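Local coordinates for galactose-binding lectin (Arachis hypogaea, PDB 2DVA), which binds carbohydrates with specificity for D-galactose, as a homotetrameric, calcium- and manganese-containing legume lectin from peanut, at residues Asp83-Phe88 and Phe206-Ser211; Glu121-Ser126 and Thr135-Ile140. One frame throughout, in Å; residues are numbered along the deposited sequence.

Both contacts belong to the seven-stranded antiparallel sheet of the legume lectin fold, and their centres lie about 10 Å apart. Across that sheet the strands run in the order 201-209, 84-91, 117-123, 137-141, with contact 1 joining the first two and contact 2 the last two. Strands 84-91 and 117-123 bridge the contacts through backbone bonds such as that between Ile85 and Phe122. Along the chain, 121-126 and 135-140 both fall between 83-88 and 206-211, so contact 2 is local whereas contact 1 unites distant parts. At one end of the sheet the two converge on galactose, contact 2 also holding the calcium and manganese ions.

Contact 1 (Asp83-Phe88 and Phe206-Ser211); sequences DGIIFF and FSASGS. With GAL (beta-D-galactopyranose), chain E; MGC (methyl 2-acetamido-2-deoxy-alpha-D-galactopyranoside), chain B.
Phe87 and Phe206 pair across neighbouring antiparallel strands in the seven-stranded sheet of the legume lectin jelly roll. Both side chains rise on the same face as Ile85 and Ala208, against strands 64-74 and 217-229 of the other sheet. Their rings meet aslant, planes 39° apart, and the CE1 corner of Phe206 pushes against Phe87 CD1 at 3.5 Å. Phe69 and Trp223 set their rings edge-to-face against Phe206. Further along, the short Ala208 side chain lies beside the branched Ile85, whose CG1 is 4.3 Å from Ala208 CB.

The reverse face, with Ile86 and Ser207, is filled differently. Phe88 CG sits between its own backbone N and carbonyl carbon (chi1 68°), which swings the ring back to the opposite strand: its CE1 edge comes 3.5 Å from Phe206 C, and Ser207 CB sits over the groove between this ring and Ile86, touching both Phe88 CE1 and Ile86 CG2. Ser207 OG turns to Leu106 O in the adjoining loop. Two backbone bonds tie the pair Ile86 and Ser207, the shorter from Ile86 N to Ser207 O at 2.8 Å.

Toward the sugar the strands part into loops. A cis peptide precedes Asp83, whose backbone N still reaches Ser209 O. Ser211 OG donates to galactose O5, while the Asp83 carboxylate takes two galactose hydroxyls, O3 on OD1 at 2.6 Å and O4 on OD2 at 2.6 Å.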
ATOM      1  N   ASP A  83       5.180  22.080  26.514  1.00 27.86           N
ATOM      2  CA  ASP A  83       5.437  20.975  27.441  1.00 28.26           C
ATOM      3  C   ASP A  83       5.785  19.639  26.775  1.00 27.73           C
ATOM      4  O   ASP A  83       6.345  18.749  27.414  1.00 26.32           O
ATOM      5  CB  ASP A  83       4.219  20.776  28.341  1.00 29.25           C
ATOM      6  CG  ASP A  83       4.233  21.688  29.543  1.00 30.51           C
ATOM      7  OD1 ASP A  83       4.816  21.298  30.575  1.00 31.02           O
ATOM      8  OD2 ASP A  83       3.674  22.799  29.447  1.00 32.10           O
ATOM      9  N   GLY A  84       5.440  19.494  25.499  1.00 26.62           N
ATOM     10  CA  GLY A  84       5.738  18.254  24.810  1.00 25.96           C
ATOM     11  C   GLY A  84       4.581  17.731  23.982  1.00 25.00           C
ATOM     12  O   GLY A  84       3.508  18.327  23.941  1.00 23.45           O
ATOM     13  N   ILE A  85       4.808  16.597  23.333  1.00 25.79           N
ATOM     14  CA  ILE A  85       3.814  15.978  22.475  1.00 25.48           C
ATOM     15  C   ILE A  85       3.513  14.548  22.920  1.00 26.60           C
ATOM     16  O   ILE A  85       4.407  13.822  23.357  1.00 26.26           O
ATOM     17  CB  ILE A  85       4.329  15.904  21.020  1.00 27.07           C
ATOM     18  CG1 ILE A  85       4.700  17.302  20.517  1.00 24.86           C
ATOM     19  CG2 ILE A  85       3.286  15.240  20.132  1.00 25.66           C
ATOM     20  CD1 ILE A  85       5.137  17.334  19.067  1.00 24.59           C
ATOM     21  N   ILE A  86       2.253  14.142  22.817  1.00 26.90           N
ATOM     22  CA  ILE A  86       1.911  12.779  23.169  1.00 25.50           C
ATOM     23  C   ILE A  86       1.076  12.106  22.091  1.00 25.86           C
ATOM     24  O   ILE A  86       0.102  12.671  21.593  1.00 25.80           O
ATOM     25  CB  ILE A  86       1.165  12.670  24.527  1.00 24.26           C
ATOM     26  CG1 ILE A  86       0.907  11.185  24.830  1.00 25.22           C
ATOM     27  CG2 ILE A  86      -0.137  13.451  24.498  1.00 22.28           C
ATOM     28  CD1 ILE A  86       0.369  10.899  26.212  1.00 22.99           C
ATOM     29  N   PHE A  87       1.511  10.912  21.704  1.00 25.39           N
ATOM     30  CA  PHE A  87       0.804  10.097  20.724  1.00 25.83           C
ATOM     31  C   PHE A  87      -0.109   9.268  21.620  1.00 25.50           C
ATOM     32  O   PHE A  87       0.373   8.497  22.447  1.00 24.28           O
ATOM     33  CB  PHE A  87       1.792   9.185  19.977  1.00 26.67           C
ATOM     34  CG  PHE A  87       1.134   8.074  19.198  1.00 27.23           C
ATOM     35  CD1 PHE A  87       0.219   8.353  18.186  1.00 28.89           C
ATOM     36  CD2 PHE A  87       1.422   6.743  19.486  1.00 28.56           C
ATOM     37  CE1 PHE A  87      -0.400   7.323  17.473  1.00 28.36           C
ATOM     38  CE2 PHE A  87       0.808   5.708  18.780  1.00 27.61           C
ATOM     39  CZ  PHE A  87      -0.105   6.001  17.773  1.00 28.27           C
ATOM     40  N   PHE A  88      -1.419   9.422  21.477  1.00 25.83           N
ATOM     41  CA  PHE A  88      -2.322   8.676  22.347  1.00 25.60           C
ATOM     42  C   PHE A  88      -3.432   7.896  21.666  1.00 25.45           C
ATOM     43  O   PHE A  88      -3.707   8.066  20.476  1.00 24.13           O
ATOM     44  CB  PHE A  88      -2.932   9.606  23.406  1.00 25.63           C
ATOM     45  CG  PHE A  88      -3.882  10.643  22.852  1.00 27.37           C
ATOM     46  CD1 PHE A  88      -3.439  11.625  21.970  1.00 27.78           C
ATOM     47  CD2 PHE A  88      -5.223  10.645  23.232  1.00 28.69           C
ATOM     48  CE1 PHE A  88      -4.319  12.596  21.472  1.00 28.13           C
ATOM     49  CE2 PHE A  88      -6.110  11.607  22.742  1.00 28.30           C
ATOM     50  CZ  PHE A  88      -5.655  12.585  21.859  1.00 27.76           C
ATOM     51  N   PHE A 206      -2.665  12.877  18.228  1.00 26.95           N
ATOM     52  CA  PHE A 206      -1.568  13.558  18.904  1.00 25.90           C
ATOM     53  C   PHE A 206      -2.108  14.733  19.698  1.00 25.78           C
ATOM     54  O   PHE A 206      -3.077  15.368  19.291  1.00 25.15           O
ATOM     55  CB  PHE A 206      -0.556  14.060  17.877  1.00 25.42           C
ATOM     56  CG  PHE A 206       0.097  12.964  17.098  1.00 27.57           C
ATOM     57  CD1 PHE A 206       1.215  12.313  17.601  1.00 24.97           C
ATOM     58  CD2 PHE A 206      -0.437  12.545  15.882  1.00 27.36           C
ATOM     59  CE1 PHE A 206       1.793  11.260  16.908  1.00 27.63           C
ATOM     60  CE2 PHE A 206       0.136  11.489  15.179  1.00 28.91           C
ATOM     61  CZ  PHE A 206       1.252  10.844  15.694  1.00 26.75           C
ATOM     62  N   SER A 207      -1.476  15.016  20.833  1.00 27.12           N
ATOM     63  CA  SER A 207      -1.878  16.133  21.678  1.00 27.22           C
ATOM     64  C   SER A 207      -0.634  16.849  22.193  1.00 27.62           C
ATOM     65  O   SER A 207       0.399  16.222  22.412  1.00 27.80           O
ATOM     66  CB  SER A 207      -2.712  15.640  22.864  1.00 27.17           C
ATOM     67  OG  SER A 207      -3.132  16.725  23.680  1.00 25.96           O
ATOM     68  N   ALA A 208      -0.740  18.163  22.367  1.00 28.49           N
ATOM     69  CA  ALA A 208       0.358  18.983  22.875  1.00 29.77           C
ATOM     70  C   ALA A 208      -0.248  20.144  23.663  1.00 30.51           C
ATOM     71  O   ALA A 208      -1.399  20.528  23.434  1.00 30.51           O
ATOM     72  CB  ALA A 208       1.211  19.512  21.726  1.00 26.01           C
ATOM     73  N   SER A 209       0.524  20.706  24.584  1.00 30.50           N
ATOM     74  CA  SER A 209       0.021  21.797  25.405  1.00 32.03           C
ATOM     75  C   SER A 209       1.143  22.669  25.948  1.00 31.51           C
ATOM     76  O   SER A 209       2.318  22.347  25.805  1.00 31.92           O
ATOM     77  CB  SER A 209      -0.790  21.226  26.573  1.00 30.25           C
ATOM     78  OG  SER A 209      -0.003  20.320  27.330  1.00 30.69           O
ATOM     79  N   GLY A 210       0.756  23.779  26.569  1.00 32.37           N
ATOM     80  CA  GLY A 210       1.713  24.699  27.152  1.00 32.13           C
ATOM     81  C   GLY A 210       1.057  25.354  28.354  1.00 33.76           C
ATOM     82  O   GLY A 210      -0.100  25.059  28.667  1.00 31.85           O
ATOM     83  N   SER A 211       1.786  26.226  29.040  1.00 33.60           N
ATOM     84  CA  SER A 211       1.242  26.917  30.204  1.00 34.14           C
ATOM     85  C   SER A 211       1.394  28.419  29.986  1.00 35.14           C
ATOM     86  O   SER A 211       1.553  28.867  28.847  1.00 35.41           O
ATOM     87  CB  SER A 211       1.980  26.482  31.475  1.00 33.75           C
ATOM     88  OG  SER A 211       3.365  26.782  31.406  1.00 32.00           O
TER
HETATM   89  C1  GAL E   2       4.266  25.417  34.538  1.00 33.92           C
HETATM   90  C2  GAL E   2       3.603  24.146  34.024  1.00 32.23           C
HETATM   91  C3  GAL E   2       4.629  23.178  33.414  1.00 32.99           C
HETATM   92  C4  GAL E   2       5.526  23.886  32.258  1.00 33.30           C
HETATM   93  C5  GAL E   2       6.260  25.094  32.922  1.00 33.75           C
HETATM   94  C6  GAL E   2       7.283  26.049  32.352  1.00 34.85           C
HETATM   95  O2  GAL E   2       2.926  23.603  35.144  1.00 33.00           O
HETATM   96  O3  GAL E   2       3.929  22.081  32.842  1.00 31.95           O
HETATM   97  O4  GAL E   2       4.709  24.450  31.214  1.00 33.86           O
HETATM   98  O5  GAL E   2       5.192  26.009  33.500  1.00 33.11           O
HETATM   99  O6  GAL E   2       8.261  26.915  32.887  1.00 36.70           O
HETATM  100  O6  MGC B   1       4.814  32.498  35.516  1.00 44.02           O
HETATM  101  C6  MGC B   1       4.922  31.289  34.793  1.00 38.13           C
HETATM  102  C5  MGC B   1       4.307  30.106  35.540  1.00 37.53           C
HETATM  103  O5  MGC B   1       2.861  30.380  35.958  1.00 37.17           O
HETATM  104  C1  MGC B   1       2.176  29.334  36.788  1.00 37.22           C
HETATM  105  O1  MGC B   1       2.913  29.163  38.018  1.00 40.74           O
HETATM  106  CM  MGC B   1       2.835  30.216  39.178  1.00 43.60           C
HETATM  107  C2  MGC B   1       2.131  28.043  35.962  1.00 36.67           C
HETATM  108  N2  MGC B   1       1.468  27.134  36.826  1.00 36.18           N
HETATM  109  C7  MGC B   1       0.556  26.185  36.443  1.00 35.64           C
HETATM  110  O7  MGC B   1      -0.150  26.274  35.416  1.00 34.42           O
HETATM  111  C8  MGC B   1       0.406  24.965  37.336  1.00 32.54           C
HETATM  112  C3  MGC B   1       3.557  27.636  35.529  1.00 35.48           C
HETATM  113  O3  MGC B   1       3.411  26.533  34.720  1.00 32.77           O
HETATM  114  C4  MGC B   1       4.318  28.751  34.685  1.00 35.20           C
HETATM  115  O4  MGC B   1       3.610  28.890  33.425  1.00 35.56           O

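Contact 2 (Glu121-Ser126 and Thr135-Ile140); sequences EFDTYS and TDHVGI. With MN (manganese (II) ion), chain J; CA (calcium ion), chain I; GAL (beta-D-galactopyranose), chain E.
Glu121, Asp123 and His137 converge on manganese from two adjacent antiparallel strands, contributing to the paired calcium-manganese site of the legume lectin fold. This is the densely filled part of the contact. Glu121 OE2 lies 2.2 Å from manganese, and His137 NE2 coordinates the same ion at 2.4 Å; Asp123 OD2 is shared, reaching calcium as well, and Asp132 completes the link between the metals. Asp123 CB lies over one face of the imidazole, 3.4 Å from the centroid of the His137 ring, in a CH-pi contact. On the far side of the histidine, ND1 donates to Thr135 O at 2.8 Å, which helps hold the ring with NE2 facing the metal. Glu121 CG stands between its own backbone N and carbonyl carbon (chi1 59°), which lays CG over Gly139, 3.5 Å from Gly139 O, before the chain runs out extended to the metal.

Beyond the strand ends the packing thins toward solvent. Thr124 and Asp136 touch chiefly through Thr124 CA and Asp136 OD1, 3.4 Å apart, while Thr124 OG1 bonds to Gln216 and Asp136 OD2 to Ser155 N. The Tyr125 side chain points away from 135-140. Its carbonyl O binds calcium, its N donates to Asp123 OD1 to close an Asx turn, and its ring floors the sugar pocket, where Tyr125 CE1 lies 3.6 Å from galactose C3.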
ATOM      1  N   GLU A 121       4.561   9.555  25.327  1.00 26.96           N
ATOM      2  CA  GLU A 121       4.860  10.969  25.444  1.00 27.39           C
ATOM      3  C   GLU A 121       6.316  11.316  25.171  1.00 28.14           C
ATOM      4  O   GLU A 121       7.219  10.497  25.359  1.00 28.13           O
ATOM      5  CB  GLU A 121       4.464  11.474  26.836  1.00 25.70           C
ATOM      6  CG  GLU A 121       5.176  10.750  27.958  1.00 25.87           C
ATOM      7  CD  GLU A 121       5.092  11.485  29.273  1.00 24.98           C
ATOM      8  OE1 GLU A 121       3.980  11.621  29.824  1.00 24.82           O
ATOM      9  OE2 GLU A 121       6.148  11.930  29.754  1.00 25.48           O
ATOM     10  N   PHE A 122       6.509  12.549  24.709  1.00 27.84           N
ATOM     11  CA  PHE A 122       7.812  13.117  24.393  1.00 27.54           C
ATOM     12  C   PHE A 122       7.777  14.391  25.216  1.00 27.36           C
ATOM     13  O   PHE A 122       7.415  15.468  24.744  1.00 24.18           O
ATOM     14  CB  PHE A 122       7.890  13.398  22.896  1.00 29.21           C
ATOM     15  CG  PHE A 122       7.714  12.168  22.063  1.00 30.35           C
ATOM     16  CD1 PHE A 122       8.804  11.348  21.774  1.00 28.97           C
ATOM     17  CD2 PHE A 122       6.445  11.774  21.648  1.00 29.18           C
ATOM     18  CE1 PHE A 122       8.633  10.151  21.088  1.00 27.11           C
ATOM     19  CE2 PHE A 122       6.261  10.573  20.958  1.00 29.24           C
ATOM     20  CZ  PHE A 122       7.355   9.761  20.680  1.00 28.01           C
ATOM     21  N   ASP A 123       8.145  14.211  26.475  1.00 28.81           N
ATOM     22  CA  ASP A 123       8.126  15.235  27.501  1.00 29.93           C
ATOM     23  C   ASP A 123       9.353  16.136  27.576  1.00 30.16           C
ATOM     24  O   ASP A 123      10.463  15.645  27.748  1.00 30.82           O
ATOM     25  CB  ASP A 123       7.948  14.532  28.833  1.00 30.93           C
ATOM     26  CG  ASP A 123       7.215  15.362  29.812  1.00 32.22           C
ATOM     27  OD1 ASP A 123       7.349  16.599  29.735  1.00 35.72           O
ATOM     28  OD2 ASP A 123       6.511  14.784  30.659  1.00 32.73           O
ATOM     29  N   THR A 124       9.146  17.454  27.498  1.00 29.10           N
ATOM     30  CA  THR A 124      10.262  18.401  27.547  1.00 30.03           C
ATOM     31  C   THR A 124      10.321  19.297  28.784  1.00 31.61           C
ATOM     32  O   THR A 124      11.020  20.310  28.779  1.00 30.04           O
ATOM     33  CB  THR A 124      10.268  19.326  26.321  1.00 29.85           C
ATOM     34  OG1 THR A 124       9.161  20.233  26.407  1.00 29.64           O
ATOM     35  CG2 THR A 124      10.160  18.515  25.038  1.00 29.73           C
ATOM     36  N   TYR A 125       9.584  18.946  29.834  1.00 32.40           N
ATOM     37  CA  TYR A 125       9.608  19.734  31.066  1.00 32.47           C
ATOM     38  C   TYR A 125       9.370  18.812  32.250  1.00 33.07           C
ATOM     39  O   TYR A 125       8.496  17.965  32.204  1.00 33.87           O
ATOM     40  CB  TYR A 125       8.550  20.843  31.040  1.00 32.17           C
ATOM     41  CG  TYR A 125       8.507  21.628  32.332  1.00 32.59           C
ATOM     42  CD1 TYR A 125       7.725  21.196  33.404  1.00 30.66           C
ATOM     43  CD2 TYR A 125       9.316  22.755  32.517  1.00 34.24           C
ATOM     44  CE1 TYR A 125       7.749  21.851  34.625  1.00 30.85           C
ATOM     45  CE2 TYR A 125       9.352  23.424  33.748  1.00 34.31           C
ATOM     46  CZ  TYR A 125       8.563  22.963  34.796  1.00 34.21           C
ATOM     47  OH  TYR A 125       8.589  23.599  36.018  1.00 33.36           O
ATOM     48  N   SER A 126      10.143  18.972  33.315  1.00 30.72           N
ATOM     49  CA  SER A 126       9.992  18.099  34.471  1.00 31.25           C
ATOM     50  C   SER A 126       8.948  18.532  35.504  1.00 32.04           C
ATOM     51  O   SER A 126       9.238  19.353  36.377  1.00 33.31           O
ATOM     52  CB  SER A 126      11.343  17.928  35.164  1.00 30.86           C
ATOM     53  OG  SER A 126      11.280  16.912  36.148  1.00 33.27           O
ATOM     54  N   THR A 135      15.134  15.009  33.477  1.00 36.20           N
ATOM     55  CA  THR A 135      15.400  15.547  32.140  1.00 35.74           C
ATOM     56  C   THR A 135      14.374  15.105  31.107  1.00 34.51           C
ATOM     57  O   THR A 135      13.521  14.268  31.397  1.00 34.21           O
ATOM     58  CB  THR A 135      16.774  15.095  31.616  1.00 37.46           C
ATOM     59  OG1 THR A 135      16.706  13.713  31.234  1.00 38.23           O
ATOM     60  CG2 THR A 135      17.838  15.268  32.694  1.00 38.51           C
ATOM     61  N   ASP A 136      14.481  15.664  29.900  1.00 32.64           N
ATOM     62  CA  ASP A 136      13.587  15.315  28.797  1.00 30.52           C
ATOM     63  C   ASP A 136      13.474  13.798  28.749  1.00 29.93           C
ATOM     64  O   ASP A 136      14.416  13.090  29.113  1.00 29.89           O
ATOM     65  CB  ASP A 136      14.142  15.820  27.465  1.00 31.06           C
ATOM     66  CG  ASP A 136      14.102  17.327  27.347  1.00 31.07           C
ATOM     67  OD1 ASP A 136      13.515  17.980  28.232  1.00 31.60           O
ATOM     68  OD2 ASP A 136      14.659  17.858  26.364  1.00 32.51           O
ATOM     69  N   HIS A 137      12.337  13.295  28.286  1.00 26.62           N
ATOM     70  CA  HIS A 137      12.151  11.856  28.255  1.00 26.54           C
ATOM     71  C   HIS A 137      10.987  11.385  27.397  1.00 25.63           C
ATOM     72  O   HIS A 137      10.095  12.157  27.045  1.00 23.20           O
ATOM     73  CB  HIS A 137      11.923  11.357  29.684  1.00 24.94           C
ATOM     74  CG  HIS A 137      10.792  12.050  30.380  1.00 25.93           C
ATOM     75  ND1 HIS A 137      10.903  13.327  30.893  1.00 25.10           N
ATOM     76  CD2 HIS A 137       9.512  11.668  30.599  1.00 26.12           C
ATOM     77  CE1 HIS A 137       9.741  13.699  31.399  1.00 24.35           C
ATOM     78  NE2 HIS A 137       8.880  12.711  31.233  1.00 26.29           N
ATOM     79  N   VAL A 138      11.020  10.101  27.063  1.00 25.06           N
ATOM     80  CA  VAL A 138       9.951   9.468  26.313  1.00 27.23           C
ATOM     81  C   VAL A 138       9.314   8.557  27.363  1.00 27.86           C
ATOM     82  O   VAL A 138      10.014   7.848  28.091  1.00 27.49           O
ATOM     83  CB  VAL A 138      10.481   8.603  25.137  1.00 27.93           C
ATOM     84  CG1 VAL A 138       9.307   7.912  24.423  1.00 24.86           C
ATOM     85  CG2 VAL A 138      11.235   9.473  24.146  1.00 29.31           C
ATOM     86  N   GLY A 139       7.992   8.590  27.460  1.00 27.93           N
ATOM     87  CA  GLY A 139       7.327   7.762  28.445  1.00 27.83           C
ATOM     88  C   GLY A 139       6.131   7.022  27.891  1.00 28.11           C
ATOM     89  O   GLY A 139       5.550   7.423  26.882  1.00 27.75           O
ATOM     90  N   ILE A 140       5.781   5.918  28.540  1.00 27.61           N
ATOM     91  CA  ILE A 140       4.630   5.130  28.136  1.00 28.32           C
ATOM     92  C   ILE A 140       3.599   5.405  29.214  1.00 27.82           C
ATOM     93  O   ILE A 140       3.825   5.100  30.384  1.00 27.79           O
ATOM     94  CB  ILE A 140       4.950   3.629  28.105  1.00 29.47           C
ATOM     95  CG1 ILE A 140       6.030   3.357  27.054  1.00 31.32           C
ATOM     96  CG2 ILE A 140       3.677   2.828  27.820  1.00 26.88           C
ATOM     97  CD1 ILE A 140       5.671   3.839  25.671  1.00 33.54           C
TER
HETATM   98 MN    MN J 238       6.555  12.877  31.664  1.00 42.15          MN
HETATM   99 CA    CA I 237       6.152  17.067  31.984  1.00 32.59          CA
HETATM  100  C1  GAL E   2       4.266  25.417  34.538  1.00 33.92           C
HETATM  101  C2  GAL E   2       3.603  24.146  34.024  1.00 32.23           C
HETATM  102  C3  GAL E   2       4.629  23.178  33.414  1.00 32.99           C
HETATM  103  C4  GAL E   2       5.526  23.886  32.258  1.00 33.30           C
HETATM  104  C5  GAL E   2       6.260  25.094  32.922  1.00 33.75           C
HETATM  105  C6  GAL E   2       7.283  26.049  32.352  1.00 34.85           C
HETATM  106  O2  GAL E   2       2.926  23.603  35.144  1.00 33.00           O
HETATM  107  O3  GAL E   2       3.929  22.081  32.842  1.00 31.95           O
HETATM  108  O4  GAL E   2       4.709  24.450  31.214  1.00 33.86           O
HETATM  109  O5  GAL E   2       5.192  26.009  33.500  1.00 33.11           O
HETATM  110  O6  GAL E   2       8.261  26.915  32.887  1.00 36.70           O
HETATM  111  O   HOH W   1       4.260  13.210  31.870  1.00 27.22           O
HETATM  112  O   HOH W   2       3.815  15.802  31.965  1.00 27.98           O
HETATM  113  O   HOH W   3       5.588  18.686  30.063  1.00 29.18           O
HETATM  114  O   HOH W   4       6.798  10.817  32.677  1.00 25.29           O